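Local coordinates for protein Exo-beta-1,3-glucanase (Streptomyces sp. SirexAA-E, PDB 4PEY) that hydrolyses laminarin and laminarioligosaccharides as a secreted exo-beta-1,3-glucanase of glycoside hydrolase family 55, releasing glucose and laminaribiose, at residues N48-F59 with I71-L80; L324-V332 with E351-H361. The protein carries 1 engineered substitution. All blocks are in the same frame, centred on the assembly; numbering follows the deposited sequence. Where two conformers were deposited one is given.

Contact 1: residues N48-F59 with I71-L80; sequences NQFGTDRYALMF and IGFYTSIAGL
The phenol oxygen of Y74 is gripped twice: Y74 OH donates to the backbone carbonyl of Q49 across a short 2.6 Å to Q49 O, and it also bonds to R374 NH1. The ring it belongs to carries the flat guanidinium of R54 over one face, a stacked cation-pi pair with CZ 3.7 Å from the ring centroid and the planes only 4° apart. R54 gets there by bending at chi2 (-69°), which folds the chain back across the ring. The guanidinium cannot easily turn, because R54 NH1 bonds to G51 O (2.9 Å) and D53 O (3.0 Å), with both acceptors in the guanidinium plane, while NE and NH2 bond to L312 O and T314 OG1. Next to Y74 in the type II turn from G72 to T75, F73 lays a ring face under the backbone of Q49, whose CA sits 3.5 Å above the F73 ring centroid in a CH-pi contact. A phenylalanine in place of Y74 would probably keep the stack but leave Q49 O and R374 NH1 without their hydroxyl partner.

Beyond the turn, strands 55-59 and 75-79 run parallel. Backbone bonds alternate in the usual ladder, from Y55 N to Y74 O through to F59 N to A78 O. On the side of L57, F59 and I77, CE1 of F59 meets I77 CD1 at 3.6 Å. On the other, a water joins S76 OG, 2.7 Å from it, to the carbonyl of L57. Two arginines so close to a buried phenol would probably make its hydroxyl a stronger donor, consistent with the short bond to Q49; that bond is made to a backbone carbonyl, so the Q49 side-chain amide remains available for its bonds to H406 and Q106.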
# COMPACT_ATOMS: atom_id res chain seq x y z
N ASN A 48 19.05 4.96 -2.51
CA ASN A 48 18.51 5.80 -3.58
C ASN A 48 17.04 6.14 -3.34
O ASN A 48 16.17 5.75 -4.12
CB ASN A 48 18.69 5.08 -4.93
CG ASN A 48 18.61 6.02 -6.11
OD1 ASN A 48 18.44 7.23 -5.96
ND2 ASN A 48 18.76 5.46 -7.31
N GLN A 49 16.78 6.87 -2.26
CA GLN A 49 15.41 7.04 -1.78
C GLN A 49 14.53 7.82 -2.77
O GLN A 49 13.33 7.53 -2.90
CB GLN A 49 15.38 7.73 -0.41
CG GLN A 49 13.96 7.92 0.11
CD GLN A 49 13.85 8.34 1.56
OE1 GLN A 49 12.74 8.42 2.10
NE2 GLN A 49 14.97 8.63 2.20
N PHE A 50 15.11 8.79 -3.47
CA PHE A 50 14.31 9.65 -4.35
C PHE A 50 14.78 9.69 -5.81
O PHE A 50 14.36 10.56 -6.57
CB PHE A 50 14.27 11.07 -3.78
CG PHE A 50 13.59 11.17 -2.45
CD1 PHE A 50 12.21 10.96 -2.34
CD2 PHE A 50 14.31 11.49 -1.30
CE1 PHE A 50 11.57 11.05 -1.12
CE2 PHE A 50 13.67 11.58 -0.06
CZ PHE A 50 12.30 11.37 0.03
N GLY A 51 15.63 8.74 -6.20
CA GLY A 51 16.13 8.71 -7.56
C GLY A 51 15.07 8.24 -8.54
O GLY A 51 13.99 7.80 -8.15
N THR A 52 15.40 8.31 -9.83
CA THR A 52 14.46 7.94 -10.88
C THR A 52 14.72 6.55 -11.46
O THR A 52 13.96 6.08 -12.32
CB THR A 52 14.46 8.97 -12.02
OG1 THR A 52 15.80 9.18 -12.48
CG2 THR A 52 13.88 10.30 -11.54
N ASP A 53 15.75 5.86 -10.99
CA ASP A 53 16.00 4.51 -11.47
C ASP A 53 14.95 3.54 -10.90
O ASP A 53 14.44 3.74 -9.80
CB ASP A 53 17.42 4.05 -11.13
CG ASP A 53 18.48 4.70 -12.03
OD1 ASP A 53 18.13 5.25 -13.10
OD2 ASP A 53 19.68 4.63 -11.70
N ARG A 54 14.63 2.51 -11.69
CA ARG A 54 13.57 1.55 -11.37
C ARG A 54 13.98 0.16 -11.86
O ARG A 54 14.49 0.03 -12.97
CB ARG A 54 12.25 1.93 -12.05
CG ARG A 54 11.67 3.29 -11.65
CD ARG A 54 11.19 3.25 -10.21
NE ARG A 54 10.43 4.44 -9.84
CZ ARG A 54 10.95 5.56 -9.35
NH1 ARG A 54 12.27 5.68 -9.21
NH2 ARG A 54 10.16 6.58 -9.02
N TYR A 55 13.73 -0.87 -11.05
CA TYR A 55 14.14 -2.23 -11.42
C TYR A 55 13.11 -3.27 -11.04
O TYR A 55 12.59 -3.25 -9.92
CB TYR A 55 15.46 -2.62 -10.75
CG TYR A 55 16.63 -1.76 -11.10
CD1 TYR A 55 16.93 -0.62 -10.37
CD2 TYR A 55 17.46 -2.10 -12.16
CE1 TYR A 55 18.01 0.16 -10.68
CE2 TYR A 55 18.55 -1.32 -12.48
CZ TYR A 55 18.82 -0.19 -11.74
OH TYR A 55 19.90 0.60 -12.05
N ALA A 56 12.86 -4.22 -11.95
CA ALA A 56 12.11 -5.42 -11.61
C ALA A 56 13.01 -6.63 -11.78
O ALA A 56 13.64 -6.80 -12.83
CB ALA A 56 10.85 -5.57 -12.48
N LEU A 57 13.08 -7.46 -10.74
CA LEU A 57 13.85 -8.70 -10.77
C LEU A 57 12.86 -9.85 -10.87
O LEU A 57 12.02 -10.04 -9.99
CB LEU A 57 14.72 -8.86 -9.52
CG LEU A 57 15.53 -7.62 -9.10
CD1 LEU A 57 16.25 -7.86 -7.78
CD2 LEU A 57 16.51 -7.21 -10.21
N MET A 58 12.94 -10.62 -11.95
CA MET A 58 11.97 -11.68 -12.23
C MET A 58 12.67 -13.02 -12.36
O MET A 58 13.64 -13.14 -13.10
CB MET A 58 11.18 -11.37 -13.51
CG MET A 58 10.20 -10.22 -13.36
SD MET A 58 8.78 -10.74 -12.39
CE MET A 58 7.68 -9.34 -12.61
N PHE A 59 12.16 -14.02 -11.65
CA PHE A 59 12.81 -15.33 -11.64
C PHE A 59 11.93 -16.41 -12.25
O PHE A 59 10.81 -16.65 -11.77
CB PHE A 59 13.19 -15.69 -10.20
CG PHE A 59 14.32 -14.86 -9.65
CD1 PHE A 59 14.12 -13.54 -9.26
CD2 PHE A 59 15.59 -15.41 -9.51
CE1 PHE A 59 15.17 -12.78 -8.77
CE2 PHE A 59 16.63 -14.66 -9.02
CZ PHE A 59 16.43 -13.34 -8.65
N ILE A 71 17.04 -6.17 -1.17
CA ILE A 71 16.12 -5.34 -1.94
C ILE A 71 16.20 -3.88 -1.50
O ILE A 71 15.86 -3.56 -0.36
CB ILE A 71 14.68 -5.86 -1.80
CG1 ILE A 71 14.63 -7.38 -2.09
CG2 ILE A 71 13.74 -5.08 -2.70
CD1 ILE A 71 15.16 -7.79 -3.46
N GLY A 72 16.67 -3.01 -2.40
CA GLY A 72 16.74 -1.58 -2.13
C GLY A 72 15.51 -0.83 -2.60
O GLY A 72 14.46 -1.44 -2.84
N PHE A 73 15.62 0.49 -2.71
CA PHE A 73 14.51 1.31 -3.19
C PHE A 73 14.12 0.95 -4.62
O PHE A 73 14.97 0.56 -5.42
CB PHE A 73 14.86 2.80 -3.12
CG PHE A 73 14.85 3.36 -1.72
CD1 PHE A 73 16.01 3.41 -0.96
CD2 PHE A 73 13.66 3.82 -1.16
CE1 PHE A 73 15.99 3.93 0.33
CE2 PHE A 73 13.63 4.34 0.12
CZ PHE A 73 14.79 4.39 0.87
N TYR A 74 12.83 1.11 -4.92
CA TYR A 74 12.28 0.96 -6.28
C TYR A 74 12.72 -0.33 -6.96
O TYR A 74 13.02 -0.35 -8.15
CB TYR A 74 12.66 2.16 -7.15
CG TYR A 74 12.35 3.50 -6.54
CD1 TYR A 74 11.04 3.96 -6.41
CD2 TYR A 74 13.37 4.32 -6.08
CE1 TYR A 74 10.76 5.20 -5.85
CE2 TYR A 74 13.10 5.56 -5.50
CZ TYR A 74 11.80 5.99 -5.40
OH TYR A 74 11.55 7.22 -4.83
N THR A 75 12.73 -1.40 -6.18
CA THR A 75 13.07 -2.71 -6.68
C THR A 75 11.94 -3.68 -6.35
O THR A 75 11.56 -3.80 -5.19
CB THR A 75 14.40 -3.22 -6.07
OG1 THR A 75 15.45 -2.28 -6.37
CG2 THR A 75 14.78 -4.55 -6.65
N SER A 76 11.38 -4.33 -7.37
CA SER A 76 10.44 -5.42 -7.15
C SER A 76 11.16 -6.73 -7.41
O SER A 76 12.04 -6.81 -8.27
CB SER A 76 9.21 -5.31 -8.06
OG SER A 76 9.57 -5.34 -9.43
N ILE A 77 10.78 -7.77 -6.67
CA ILE A 77 11.31 -9.10 -6.95
C ILE A 77 10.15 -10.08 -6.94
O ILE A 77 9.26 -9.99 -6.10
CB ILE A 77 12.42 -9.52 -5.95
CG1 ILE A 77 13.05 -10.85 -6.36
CG2 ILE A 77 11.91 -9.56 -4.51
CD1 ILE A 77 14.36 -11.14 -5.65
N ALA A 78 10.14 -10.99 -7.90
CA ALA A 78 9.04 -11.94 -8.00
C ALA A 78 9.42 -13.20 -8.76
O ALA A 78 10.35 -13.21 -9.58
CB ALA A 78 7.83 -11.28 -8.68
N GLY A 79 8.68 -14.27 -8.48
CA GLY A 79 8.76 -15.49 -9.26
C GLY A 79 7.75 -15.48 -10.39
O GLY A 79 6.78 -14.71 -10.38
N LEU A 80 7.99 -16.34 -11.37
CA LEU A 80 7.18 -16.39 -12.58
C LEU A 80 6.43 -17.72 -12.74
O LEU A 80 6.02 -18.08 -13.83
CB LEU A 80 8.06 -16.13 -13.81
CG LEU A 80 8.63 -14.72 -13.97
CD1 LEU A 80 9.75 -14.69 -15.02
CD2 LEU A 80 7.52 -13.72 -14.33
O HOH W 1 9.58 -7.99 -10.05

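Contact 2: residues L324-V332 with E351-H361; sequences LKVGDVDGV and EVGSDGASGDH
L324-V326 and E351-V352 pair as parallel strands, with E351 N bonded to L324 O, V326 N to E351 O (2.8 Å) and G353 N to V326 O, after which both chains leave the sheet as loops. Where they separate, the carboxylate of D328 takes over from the ladder and holds S354 with both oxygens. OD1 of D328 receives S354 N at 2.8 Å from the syn side, slightly out of the carboxylate plane, and D328 OD2 accepts S354 OG at 2.7 Å on its syn lone pair. With CG anti to its carbonyl carbon (chi1 -61°), the D328 group swings over to the turn, where A357 CB lies 3.4 Å from D328 OD1. Further on, H361 ND1 gives a nearly straight bond to D330 OD1 (2.6 Å), in the imidazole plane but with the carboxylate turned 86° against it. A water ties H361, held by D330, to D328 as well. K325 and E351 run side by side, K325 NZ 4.2 Å from E351 OE1, beyond a salt bridge, while E351 OE2 bonds T348 OG1. These side-chain bonds join the adjoining loops here; the in-register parallel stacking of strands from successive coils is characteristic of the right-handed beta-helix, the fold of this family.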
# COMPACT_ATOMS: atom_id res chain seq x y z
N LEU A 324 -4.55 9.52 -13.30
CA LEU A 324 -5.28 8.31 -13.65
C LEU A 324 -6.77 8.48 -13.36
O LEU A 324 -7.15 8.82 -12.24
CB LEU A 324 -4.74 7.11 -12.86
CG LEU A 324 -5.44 5.78 -13.08
CD1 LEU A 324 -5.32 5.34 -14.53
CD2 LEU A 324 -4.87 4.73 -12.14
N LYS A 325 -7.59 8.26 -14.38
CA LYS A 325 -9.04 8.30 -14.23
C LYS A 325 -9.65 6.98 -14.68
O LYS A 325 -9.52 6.60 -15.83
CB LYS A 325 -9.65 9.44 -15.06
CG LYS A 325 -9.34 10.83 -14.57
CD LYS A 325 -10.11 11.86 -15.40
CE LYS A 325 -9.94 13.25 -14.82
NZ LYS A 325 -10.88 14.21 -15.46
N VAL A 326 -10.29 6.27 -13.76
CA VAL A 326 -11.03 5.07 -14.12
C VAL A 326 -12.50 5.43 -14.34
O VAL A 326 -13.09 6.17 -13.54
CB VAL A 326 -10.91 3.97 -13.05
CG1 VAL A 326 -11.61 2.71 -13.50
CG2 VAL A 326 -9.45 3.69 -12.73
N GLY A 327 -13.08 4.94 -15.43
CA GLY A 327 -14.48 5.20 -15.72
C GLY A 327 -15.44 4.40 -14.85
O GLY A 327 -15.03 3.64 -13.96
N ASP A 328 -16.73 4.56 -15.13
CA ASP A 328 -17.78 3.90 -14.36
C ASP A 328 -18.04 2.48 -14.88
O ASP A 328 -19.14 2.15 -15.33
CB ASP A 328 -19.06 4.74 -14.41
CG ASP A 328 -18.86 6.10 -13.81
OD1 ASP A 328 -18.16 6.19 -12.79
OD2 ASP A 328 -19.39 7.09 -14.36
N VAL A 329 -17.00 1.66 -14.81
CA VAL A 329 -17.03 0.32 -15.36
C VAL A 329 -16.64 -0.74 -14.32
O VAL A 329 -15.94 -0.44 -13.33
CB VAL A 329 -16.09 0.21 -16.59
CG1 VAL A 329 -16.61 1.06 -17.73
CG2 VAL A 329 -14.66 0.61 -16.23
N ASP A 330 -17.09 -1.97 -14.55
CA ASP A 330 -16.74 -3.12 -13.72
C ASP A 330 -15.28 -3.53 -13.88
O ASP A 330 -14.69 -3.38 -14.94
CB ASP A 330 -17.56 -4.36 -14.10
CG ASP A 330 -19.04 -4.26 -13.75
OD1 ASP A 330 -19.52 -3.31 -13.11
OD2 ASP A 330 -19.73 -5.23 -14.11
N GLY A 331 -14.72 -4.10 -12.81
CA GLY A 331 -13.58 -5.00 -12.92
C GLY A 331 -12.22 -4.45 -13.30
O GLY A 331 -11.33 -5.21 -13.67
N VAL A 332 -12.02 -3.14 -13.20
CA VAL A 332 -10.71 -2.59 -13.52
C VAL A 332 -9.76 -2.92 -12.36
O VAL A 332 -10.16 -2.85 -11.20
CB VAL A 332 -10.78 -1.07 -13.79
CG1 VAL A 332 -9.40 -0.43 -13.79
CG2 VAL A 332 -11.48 -0.83 -15.11
N GLU A 351 -8.68 9.35 -9.83
CA GLU A 351 -10.13 9.31 -9.70
C GLU A 351 -10.66 7.94 -10.11
O GLU A 351 -10.37 7.48 -11.21
CB GLU A 351 -10.81 10.39 -10.55
CG GLU A 351 -10.51 11.80 -10.09
CD GLU A 351 -11.16 12.86 -10.97
OE1 GLU A 351 -12.08 12.54 -11.76
OE2 GLU A 351 -10.74 14.04 -10.87
N VAL A 352 -11.41 7.30 -9.22
CA VAL A 352 -12.03 6.02 -9.53
C VAL A 352 -13.52 6.25 -9.69
O VAL A 352 -14.24 6.41 -8.70
CB VAL A 352 -11.75 4.96 -8.44
CG1 VAL A 352 -12.31 3.60 -8.87
CG2 VAL A 352 -10.26 4.85 -8.17
N GLY A 353 -13.98 6.29 -10.93
CA GLY A 353 -15.37 6.62 -11.21
C GLY A 353 -15.59 8.12 -11.37
O GLY A 353 -14.76 8.92 -10.95
N SER A 354 -16.72 8.49 -11.97
CA SER A 354 -17.07 9.90 -12.16
C SER A 354 -17.76 10.49 -10.94
O SER A 354 -18.31 9.76 -10.12
CB SER A 354 -17.98 10.06 -13.39
OG SER A 354 -19.24 9.47 -13.17
N ASP A 355 -17.74 11.81 -10.82
CA ASP A 355 -18.45 12.49 -9.75
C ASP A 355 -19.95 12.18 -9.81
O ASP A 355 -20.59 12.38 -10.84
CB ASP A 355 -18.22 14.00 -9.83
CG ASP A 355 -18.80 14.75 -8.64
OD1 ASP A 355 -18.71 14.23 -7.50
OD2 ASP A 355 -19.34 15.85 -8.85
N GLY A 356 -20.51 11.66 -8.72
CA GLY A 356 -21.92 11.33 -8.67
C GLY A 356 -22.27 9.96 -9.20
O GLY A 356 -23.45 9.61 -9.31
N ALA A 357 -21.24 9.17 -9.52
CA ALA A 357 -21.39 7.81 -10.04
C ALA A 357 -22.33 6.99 -9.18
O ALA A 357 -22.15 6.89 -7.96
CB ALA A 357 -20.04 7.13 -10.13
N SER A 358 -23.30 6.36 -9.83
CA SER A 358 -24.49 5.88 -9.16
C SER A 358 -24.75 4.37 -9.31
O SER A 358 -25.59 3.79 -8.61
CB SER A 358 -25.68 6.68 -9.68
OG SER A 358 -25.69 6.74 -11.12
N GLY A 359 -24.05 3.72 -10.23
CA GLY A 359 -24.26 2.30 -10.47
C GLY A 359 -23.50 1.41 -9.50
O GLY A 359 -22.57 1.85 -8.82
N ASP A 360 -23.89 0.14 -9.43
CA ASP A 360 -23.20 -0.77 -8.54
C ASP A 360 -22.25 -1.68 -9.32
O ASP A 360 -22.43 -1.89 -10.52
CB ASP A 360 -24.22 -1.58 -7.75
CG ASP A 360 -25.20 -0.68 -7.00
OD1 ASP A 360 -24.74 0.09 -6.13
OD2 ASP A 360 -26.42 -0.73 -7.30
N HIS A 361 -21.21 -2.17 -8.65
CA HIS A 361 -20.23 -3.05 -9.27
C HIS A 361 -19.92 -4.22 -8.33
O HIS A 361 -18.76 -4.59 -8.16
CB HIS A 361 -18.92 -2.30 -9.58
CG HIS A 361 -19.11 -1.05 -10.39
ND1 HIS A 361 -19.23 -1.06 -11.76
CD2 HIS A 361 -19.18 0.25 -10.02
CE1 HIS A 361 -19.38 0.17 -12.20
NE2 HIS A 361 -19.34 0.99 -11.17
O HOH W 2 -19.03 3.74 -11.04

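How the contacts relate
The two contacts follow one another along the chain, contact 1 closing before contact 2 opens; their centres lie 31 Å apart and their nearest atoms about 15 Å. Each pairs neighbouring parallel strands of a beta-helix, contact 1 in the N-terminal part and contact 2 in an eight-stranded parallel sheet of the C-terminal part. Contact 1 reaches across to that second part through L312, T314, R374 and H406, and borders the substrate: the F50 side chain is about 4 Å from that of W402, a substrate-binding residue, and the Q49 side chain about 6 Å from a beta-D-glucopyranose unit of a bound glycan. Contact 2 lies away from the annotated sites, where it joins the loops that follow two neighbouring strands.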